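Local coordinates for cell division control protein (Pyrococcus abyssi, PDB 6RPP) that probably excises itself from a replicative helicase precursor by protein splicing, as an intein of the HINT fold, at residues P77-L82 / I137-P142; T94-F99 / M109-D114. The protein carries 2 engineered substitutions. One frame throughout, in Å; residues are numbered along the deposited sequence.

From the N terminus the chain first reaches residues 77-82, at the start of strand 80-85, and passes through strand 90-93 into residues 94-99. A short hairpin, strand 98-103 followed by strand 106-111, brings it back at 109-114, where contact 2 closes the smaller loop. Strands 120-125 and 128-140 follow before 137-142 returns to 77-82 and contact 1 closes the larger loop, within which contact 2 lies entirely. The contacts tie together different strands of the same six-stranded antiparallel sheet, their centres about 12 Å apart. They also touch: Pro77 packs on Thr94 and Pro95, while Met80 meets Thr94.

Contact 1 of 2, residues P77-L82 / I137-P142; sequences PKKMML and ILEYEP
Ile137 meets Met81 where strands 128-140 and 80-85 pair antiparallel in the six-stranded sheet of this HINT-fold intein. Its methyl CG2 lies 3.6 Å from Met81 SD, an apolar match on a partly covered face. Leu138 and Leu82 form a hydrogen-bonded pair: Leu82 N reaches Leu138 O at 2.7 Å in a nearly straight bond, and Leu138 N returns to Leu82 O. Glu139 stands opposite Met81 in the non-hydrogen-bonded position. With CG anti to the backbone N (chi1 -168°) and an extended chain, it carries its carboxylate across the Lys79 methylenes, OE2 3.2 Å from Lys79 CD. The salt bridge from Glu139 OE2 to Lys79 NZ is long, at 3.9 Å; both residues are exposed, which suits their charged ends. Tyr140 exchanges backbone bonds with Met80, Met80 N to Tyr140 O measuring 2.9 Å. Its chi1 of 69° sets CG between backbone N and carbonyl carbon, which lays the ring over the neighbouring strand: Met80 CB packs against one face, 3.3 Å from Tyr140 CZ, while Leu82 N sits at the edge in the ring plane. Arg92 adds a cation-pi contact with this aromatic. Beyond Glu141, Pro142 lacks an N-H and fits the place where strand pairing has ended. Its ring crosses Met80 at about a right angle, with Pro142 CG 3.8 Å from Met80 CG and 3.6 Å from Pro77 O.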
ATOM      1  N   PRO A  77       7.278  12.430  -2.621  1.00 17.71           N
ATOM      2  CA  PRO A  77       7.886  12.944  -3.855  1.00 20.21           C
ATOM      3  C   PRO A  77       7.201  14.221  -4.387  1.00 17.73           C
ATOM      4  O   PRO A  77       6.168  14.666  -3.844  1.00 20.54           O
ATOM      5  CB  PRO A  77       7.732  11.759  -4.815  1.00 20.97           C
ATOM      6  CG  PRO A  77       6.506  11.041  -4.353  1.00 25.00           C
ATOM      7  CD  PRO A  77       6.568  11.131  -2.813  1.00 17.32           C
ATOM      8  N   LYS A  78       7.792  14.820  -5.424  1.00 19.39           N
ATOM      9  CA  LYS A  78       7.259  16.062  -5.928  1.00 24.58           C
ATOM     10  C   LYS A  78       5.917  15.847  -6.610  1.00 21.71           C
ATOM     11  O   LYS A  78       5.104  16.788  -6.672  1.00 23.50           O
ATOM     12  CB  LYS A  78       8.282  16.688  -6.880  1.00 23.91           C
ATOM     13  CG  LYS A  78       9.589  17.151  -6.209  1.00 33.91           C
ATOM     14  CD  LYS A  78       9.330  18.265  -5.193  1.00 42.84           C
ATOM     15  CE  LYS A  78      10.601  19.079  -4.877  1.00 45.36           C
ATOM     16  NZ  LYS A  78      10.326  20.185  -3.876  1.00 38.88           N
ATOM     17  N   LYS A  79       5.669  14.633  -7.132  1.00 19.72           N
ATOM     18  CA  LYS A  79       4.426  14.276  -7.817  1.00 21.35           C
ATOM     19  C   LYS A  79       3.916  12.977  -7.228  1.00 21.26           C
ATOM     20  O   LYS A  79       4.700  12.135  -6.793  1.00 22.00           O
ATOM     21  CB  LYS A  79       4.596  14.101  -9.376  1.00 27.78           C
ATOM     22  CG  LYS A  79       5.160  15.364 -10.000  1.00 40.23           C
ATOM     23  CD  LYS A  79       5.201  15.361 -11.506  1.00 64.65           C
ATOM     24  CE  LYS A  79       5.112  16.797 -12.058  1.00 78.48           C
ATOM     25  NZ  LYS A  79       4.400  17.760 -11.157  1.00 82.19           N
ATOM     26  N   MET A  80       2.579  12.820  -7.217  1.00 20.42           N
ATOM     27  CA  MET A  80       1.911  11.585  -6.813  1.00 18.44           C
ATOM     28  C   MET A  80       0.931  11.149  -7.899  1.00 17.47           C
ATOM     29  O   MET A  80       0.680  11.870  -8.856  1.00 20.52           O
ATOM     30  CB  MET A  80       1.160  11.748  -5.459  1.00 20.52           C
ATOM     31  CG  MET A  80       2.006  12.140  -4.217  1.00 28.67           C
ATOM     32  SD  MET A  80       2.787  10.648  -3.556  1.00 22.51           S
ATOM     33  CE  MET A  80       1.349   9.808  -2.801  1.00 20.74           C
ATOM     34  N   MET A  81       0.410   9.909  -7.775  1.00 18.24           N
ATOM     35  CA  MET A  81      -0.515   9.375  -8.777  1.00 22.76           C
ATOM     36  C   MET A  81      -1.784   8.898  -8.105  1.00 19.96           C
ATOM     37  O   MET A  81      -1.729   8.163  -7.121  1.00 18.54           O
ATOM     38  CB  MET A  81       0.082   8.195  -9.582  1.00 26.62           C
ATOM     39  CG  MET A  81       1.356   8.437 -10.314  1.00 50.31           C
ATOM     40  SD  MET A  81       0.861   9.277 -11.784  1.00 55.34           S
ATOM     41  CE  MET A  81       2.402   9.298 -12.706  1.00 59.57           C
ATOM     42  N   LEU A  82      -2.921   9.246  -8.682  1.00 17.74           N
ATOM     43  CA  LEU A  82      -4.199   8.677  -8.275  1.00 17.94           C
ATOM     44  C   LEU A  82      -4.512   7.574  -9.262  1.00 19.20           C
ATOM     45  O   LEU A  82      -4.603   7.826 -10.465  1.00 20.48           O
ATOM     46  CB  LEU A  82      -5.300   9.752  -8.262  1.00 19.37           C
ATOM     47  CG  LEU A  82      -6.748   9.272  -8.322  1.00 22.44           C
ATOM     48  CD1 LEU A  82      -7.077   8.540  -7.022  1.00 23.90           C
ATOM     49  CD2 LEU A  82      -7.690  10.459  -8.569  1.00 22.57           C
ATOM     50  N   ILE A 137      -5.146   6.790 -14.654  1.00 20.97           N
ATOM     51  CA  ILE A 137      -4.090   7.181 -13.732  1.00 21.33           C
ATOM     52  C   ILE A 137      -3.910   8.677 -13.888  1.00 24.20           C
ATOM     53  O   ILE A 137      -3.714   9.152 -15.015  1.00 28.84           O
ATOM     54  CB  ILE A 137      -2.749   6.483 -14.015  1.00 26.48           C
ATOM     55  CG1 ILE A 137      -2.927   4.958 -14.048  1.00 25.96           C
ATOM     56  CG2 ILE A 137      -1.673   6.956 -12.986  1.00 26.05           C
ATOM     57  CD1 ILE A 137      -2.823   4.408 -15.478  1.00 37.90           C
ATOM     58  N   LEU A 138      -3.942   9.406 -12.780  1.00 21.42           N
ATOM     59  CA  LEU A 138      -3.886  10.876 -12.832  1.00 20.97           C
ATOM     60  C   LEU A 138      -2.811  11.387 -11.885  1.00 21.44           C
ATOM     61  O   LEU A 138      -2.895  11.148 -10.666  1.00 24.35           O
ATOM     62  CB  LEU A 138      -5.235  11.490 -12.444  1.00 29.75           C
ATOM     63  CG  LEU A 138      -5.285  13.022 -12.452  1.00 46.02           C
ATOM     64  CD1 LEU A 138      -4.666  13.602 -13.737  1.00 52.17           C
ATOM     65  CD2 LEU A 138      -6.721  13.505 -12.289  1.00 54.36           C
ATOM     66  N   GLU A 139      -1.853  12.145 -12.429  1.00 23.81           N
ATOM     67  CA  GLU A 139      -0.822  12.774 -11.617  1.00 22.19           C
ATOM     68  C   GLU A 139      -1.369  13.980 -10.858  1.00 22.36           C
ATOM     69  O   GLU A 139      -2.198  14.713 -11.402  1.00 26.42           O
ATOM     70  CB  GLU A 139       0.294  13.220 -12.549  1.00 26.43           C
ATOM     71  CG  GLU A 139       1.545  13.636 -11.891  1.00 36.81           C
ATOM     72  CD  GLU A 139       2.616  13.899 -12.918  1.00 57.66           C
ATOM     73  OE1 GLU A 139       3.358  12.950 -13.257  1.00 61.85           O
ATOM     74  OE2 GLU A 139       2.682  15.047 -13.409  1.00 67.85           O
ATOM     75  N   TYR A 140      -0.935  14.185  -9.603  1.00 21.87           N
ATOM     76  CA  TYR A 140      -1.259  15.416  -8.909  1.00 20.43           C
ATOM     77  C   TYR A 140      -0.055  15.811  -8.057  1.00 24.11           C
ATOM     78  O   TYR A 140       0.865  15.016  -7.842  1.00 22.06           O
ATOM     79  CB  TYR A 140      -2.563  15.221  -8.078  1.00 21.54           C
ATOM     80  CG  TYR A 140      -2.378  14.274  -6.904  1.00 20.79           C
ATOM     81  CD1 TYR A 140      -2.416  12.893  -7.069  1.00 21.54           C
ATOM     82  CD2 TYR A 140      -2.091  14.770  -5.627  1.00 20.53           C
ATOM     83  CE1 TYR A 140      -2.219  12.003  -5.984  1.00 19.40           C
ATOM     84  CE2 TYR A 140      -1.886  13.905  -4.525  1.00 19.72           C
ATOM     85  CZ  TYR A 140      -1.950  12.515  -4.716  1.00 20.33           C
ATOM     86  OH  TYR A 140      -1.672  11.719  -3.644  1.00 18.32           O
ATOM     87  N   GLU A 141      -0.044  17.029  -7.609  1.00 24.24           N
ATOM     88  CA  GLU A 141       1.010  17.504  -6.712  1.00 19.26           C
ATOM     89  C   GLU A 141       0.470  17.447  -5.297  1.00 23.54           C
ATOM     90  O   GLU A 141      -0.615  17.973  -5.039  1.00 21.24           O
ATOM     91  CB  GLU A 141       1.420  18.925  -7.054  1.00 24.90           C
ATOM     92  CG  GLU A 141       2.110  19.015  -8.405  1.00 38.03           C
ATOM     93  CD  GLU A 141       1.618  20.179  -9.223  1.00 68.56           C
ATOM     94  OE1 GLU A 141       0.495  20.082  -9.775  1.00 73.46           O
ATOM     95  OE2 GLU A 141       2.349  21.191  -9.303  1.00 83.14           O
ATOM     96  N   PRO A 142       1.153  16.776  -4.375  1.00 21.26           N
ATOM     97  CA  PRO A 142       0.554  16.539  -3.059  1.00 18.04           C
ATOM     98  C   PRO A 142       0.509  17.769  -2.166  1.00 21.33           C
ATOM     99  O   PRO A 142       1.406  18.628  -2.167  1.00 21.36           O
ATOM    100  CB  PRO A 142       1.453  15.464  -2.460  1.00 19.26           C
ATOM    101  CG  PRO A 142       2.787  15.671  -3.140  1.00 22.64           C
ATOM    102  CD  PRO A 142       2.436  16.064  -4.563  1.00 21.21           C
TER

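Contact 2 of 2, residues T94-F99 / M109-D114; sequences TPTHPF and MRKARD
Phe99 and Arg110 exchange two backbone hydrogen bonds in the beta hairpin of strands 98-103 and 106-111, a part of the intein splicing domain. The stretch leading into it carries a Thr-x-x-His sequence, Thr94 to His97, folded as a type I turn and consistent with the block B motif of inteins. Thr94 OG1 bonds to Ala2 O and Ala4 N, so the turn holds the N-terminal segment, as block B does at the N-terminal splice junction. The packing is tight on the Phe99 side. Ala112 CB meets the ring at its edge, 3.9 Å from Phe99 CE1, and the same methyl lies 3.6 Å from Thr94 O; a small residue suits this buried spot, which Val93 also covers. Ala112 N bonds to His97 O at 2.8 Å, though bent (136°), and Arg113 N more straightly to Pro95 O at 3.0 Å, in the carbonyl plane. Both tie the 3-10 segment 112-114 to the turn 94-97, extending the pairing past the hairpin strands.

The other side is looser and made of long polar chains, Lys111 partly exposed and Arg113 exposed. Lys111 runs its methylenes past Thr96, CG 3.5 Å from Thr96 O, then bends at its end to bring NZ near Thr96 CB. An alanine here removes the chain beyond CB, which would probably leave one flank of Thr96 uncovered. Arg113 starts with CG tucked between N and C (chi1 68°), then runs straight to NE alongside Thr96, so that Thr96 CG2 sits centrally over one face of the Arg113 guanidinium, 3.6 Å above its plane. Thr96 OG1 meanwhile bonds to Ser1 OG at the N terminus. At the exposed end Met109 curls beside Pro98, its CE 3.7 Å from Pro98 CB.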
ATOM      1  N   THR A  94       2.856   6.870  -4.586  1.00 17.91           N
ATOM      2  CA  THR A  94       3.995   7.475  -5.248  1.00 16.25           C
ATOM      3  C   THR A  94       4.160   6.911  -6.670  1.00 17.97           C
ATOM      4  O   THR A  94       3.692   5.813  -7.001  1.00 18.38           O
ATOM      5  CB  THR A  94       5.278   7.226  -4.463  1.00 17.98           C
ATOM      6  OG1 THR A  94       5.516   5.811  -4.430  1.00 18.21           O
ATOM      7  CG2 THR A  94       5.157   7.739  -3.029  1.00 16.35           C
ATOM      8  N   PRO A  95       4.831   7.652  -7.544  1.00 20.88           N
ATOM      9  CA  PRO A  95       4.909   7.191  -8.936  1.00 20.72           C
ATOM     10  C   PRO A  95       5.641   5.869  -9.107  1.00 20.86           C
ATOM     11  O   PRO A  95       5.345   5.135 -10.056  1.00 22.84           O
ATOM     12  CB  PRO A  95       5.653   8.339  -9.642  1.00 23.12           C
ATOM     13  CG  PRO A  95       5.281   9.558  -8.785  1.00 23.30           C
ATOM     14  CD  PRO A  95       5.300   9.049  -7.378  1.00 20.98           C
ATOM     15  N   THR A  96       6.594   5.530  -8.229  1.00 21.20           N
ATOM     16  CA  THR A  96       7.290   4.248  -8.357  1.00 20.53           C
ATOM     17  C   THR A  96       6.669   3.137  -7.533  1.00 20.48           C
ATOM     18  O   THR A  96       7.195   2.024  -7.571  1.00 23.83           O
ATOM     19  CB  THR A  96       8.785   4.366  -7.974  1.00 25.88           C
ATOM     20  OG1 THR A  96       8.943   4.783  -6.605  1.00 27.59           O
ATOM     21  CG2 THR A  96       9.480   5.354  -8.868  1.00 26.89           C
ATOM     22  N   HIS A  97       5.545   3.389  -6.861  1.00 21.12           N
ATOM     23  CA  HIS A  97       4.897   2.338  -6.093  1.00 19.31           C
ATOM     24  C   HIS A  97       4.452   1.219  -7.026  1.00 23.83           C
ATOM     25  O   HIS A  97       3.718   1.494  -7.993  1.00 22.17           O
ATOM     26  CB  HIS A  97       3.696   2.941  -5.379  1.00 16.83           C
ATOM     27  CG  HIS A  97       2.913   1.956  -4.586  1.00 21.41           C
ATOM     28  ND1 HIS A  97       3.208   1.659  -3.277  1.00 25.45           N
ATOM     29  CD2 HIS A  97       1.826   1.220  -4.917  1.00 27.53           C
ATOM     30  CE1 HIS A  97       2.393   0.709  -2.855  1.00 23.59           C
ATOM     31  NE2 HIS A  97       1.506   0.464  -3.809  1.00 26.24           N
ATOM     32  N   PRO A  98       4.814  -0.044  -6.761  1.00 20.60           N
ATOM     33  CA  PRO A  98       4.454  -1.115  -7.691  1.00 24.18           C
ATOM     34  C   PRO A  98       3.109  -1.741  -7.364  1.00 25.20           C
ATOM     35  O   PRO A  98       2.690  -1.815  -6.213  1.00 25.31           O
ATOM     36  CB  PRO A  98       5.590  -2.131  -7.519  1.00 26.00           C
ATOM     37  CG  PRO A  98       6.058  -1.930  -6.138  1.00 25.47           C
ATOM     38  CD  PRO A  98       5.846  -0.466  -5.798  1.00 20.14           C
ATOM     39  N   PHE A  99       2.457  -2.232  -8.427  1.00 23.05           N
ATOM     40  CA  PHE A  99       1.214  -2.972  -8.372  1.00 22.84           C
ATOM     41  C   PHE A  99       1.449  -4.345  -8.965  1.00 21.15           C
ATOM     42  O   PHE A  99       2.270  -4.503  -9.850  1.00 23.75           O
ATOM     43  CB  PHE A  99       0.093  -2.272  -9.173  1.00 23.47           C
ATOM     44  CG  PHE A  99      -0.427  -1.057  -8.507  1.00 20.88           C
ATOM     45  CD1 PHE A  99       0.268   0.141  -8.639  1.00 23.88           C
ATOM     46  CD2 PHE A  99      -1.610  -1.062  -7.841  1.00 21.05           C
ATOM     47  CE1 PHE A  99      -0.203   1.316  -8.022  1.00 25.27           C
ATOM     48  CE2 PHE A  99      -2.089   0.085  -7.197  1.00 25.27           C
ATOM     49  CZ  PHE A  99      -1.413   1.285  -7.304  1.00 23.42           C
ATOM     50  N   MET A 109       5.119  -7.227 -11.505  1.00 38.82           N
ATOM     51  CA  MET A 109       4.912  -5.992 -10.788  1.00 32.90           C
ATOM     52  C   MET A 109       5.234  -4.818 -11.711  1.00 31.45           C
ATOM     53  O   MET A 109       6.165  -4.870 -12.519  1.00 35.46           O
ATOM     54  CB  MET A 109       5.718  -5.980  -9.475  1.00 34.16           C
ATOM     55  CG  MET A 109       5.060  -6.947  -8.317  1.00 27.21           C
ATOM     56  SD  MET A 109       6.319  -7.097  -7.030  1.00 64.88           S
ATOM     57  CE  MET A 109       7.136  -5.497  -7.108  1.00 63.47           C
ATOM     58  N   ARG A 110       4.407  -3.777 -11.615  1.00 27.37           N
ATOM     59  CA  ARG A 110       4.467  -2.620 -12.500  1.00 28.57           C
ATOM     60  C   ARG A 110       4.331  -1.361 -11.656  1.00 24.98           C
ATOM     61  O   ARG A 110       3.373  -1.237 -10.885  1.00 24.45           O
ATOM     62  CB  ARG A 110       3.346  -2.685 -13.538  1.00 29.44           C
ATOM     63  CG  ARG A 110       3.350  -1.556 -14.560  1.00 32.49           C
ATOM     64  CD  ARG A 110       2.650  -1.988 -15.852  1.00 40.49           C
ATOM     65  NE  ARG A 110       3.267  -3.180 -16.452  1.00 39.91           N
ATOM     66  CZ  ARG A 110       2.628  -4.023 -17.257  1.00 40.24           C
ATOM     67  NH1 ARG A 110       1.365  -3.807 -17.593  1.00 42.62           N
ATOM     68  NH2 ARG A 110       3.255  -5.087 -17.740  1.00 49.53           N
ATOM     69  N   LYS A 111       5.244  -0.407 -11.867  1.00 26.89           N
ATOM     70  CA  LYS A 111       5.189   0.866 -11.164  1.00 21.60           C
ATOM     71  C   LYS A 111       3.933   1.642 -11.559  1.00 20.98           C
ATOM     72  O   LYS A 111       3.462   1.586 -12.707  1.00 24.65           O
ATOM     73  CB  LYS A 111       6.435   1.715 -11.475  1.00 25.36           C
ATOM     74  CG  LYS A 111       7.745   1.168 -10.921  1.00 29.73           C
ATOM     75  CD  LYS A 111       8.917   2.017 -11.424  1.00 36.93           C
ATOM     76  CE  LYS A 111      10.271   1.378 -11.152  1.00 44.49           C
ATOM     77  NZ  LYS A 111      10.856   1.864  -9.868  1.00 53.71           N
ATOM     78  N   ALA A 112       3.412   2.415 -10.597  1.00 21.15           N
ATOM     79  CA  ALA A 112       2.198   3.198 -10.853  1.00 24.27           C
ATOM     80  C   ALA A 112       2.327   4.033 -12.128  1.00 23.90           C
ATOM     81  O   ALA A 112       1.409   4.080 -12.975  1.00 25.40           O
ATOM     82  CB  ALA A 112       1.910   4.104  -9.649  1.00 24.66           C
ATOM     83  N   ARG A 113       3.488   4.692 -12.305  1.00 22.97           N
ATOM     84  CA  ARG A 113       3.709   5.559 -13.457  1.00 27.34           C
ATOM     85  C   ARG A 113       3.856   4.789 -14.763  1.00 31.61           C
ATOM     86  O   ARG A 113       3.858   5.416 -15.831  1.00 35.24           O
ATOM     87  CB  ARG A 113       4.955   6.418 -13.250  1.00 30.00           C
ATOM     88  CG  ARG A 113       6.282   5.668 -13.231  1.00 27.34           C
ATOM     89  CD  ARG A 113       7.433   6.651 -12.986  1.00 37.23           C
ATOM     90  NE  ARG A 113       8.708   5.953 -12.819  1.00 43.02           N
ATOM     91  CZ  ARG A 113       9.798   6.505 -12.299  1.00 50.11           C
ATOM     92  NH1 ARG A 113       9.773   7.769 -11.887  1.00 55.66           N
ATOM     93  NH2 ARG A 113      10.910   5.786 -12.188  1.00 51.99           N
ATOM     94  N   ASP A 114       3.995   3.462 -14.704  1.00 26.83           N
ATOM     95  CA  ASP A 114       4.087   2.614 -15.898  1.00 29.16           C
ATOM     96  C   ASP A 114       2.768   1.898 -16.203  1.00 27.21           C
ATOM     97  O   ASP A 114       2.670   1.227 -17.241  1.00 31.99           O
ATOM     98  CB  ASP A 114       5.192   1.557 -15.708  1.00 29.59           C
ATOM     99  CG  ASP A 114       6.579   2.168 -15.493  1.00 32.93           C
ATOM    100  OD1 ASP A 114       6.735   3.385 -15.704  1.00 43.99           O
ATOM    101  OD2 ASP A 114       7.514   1.429 -15.106  1.00 39.80           O
TER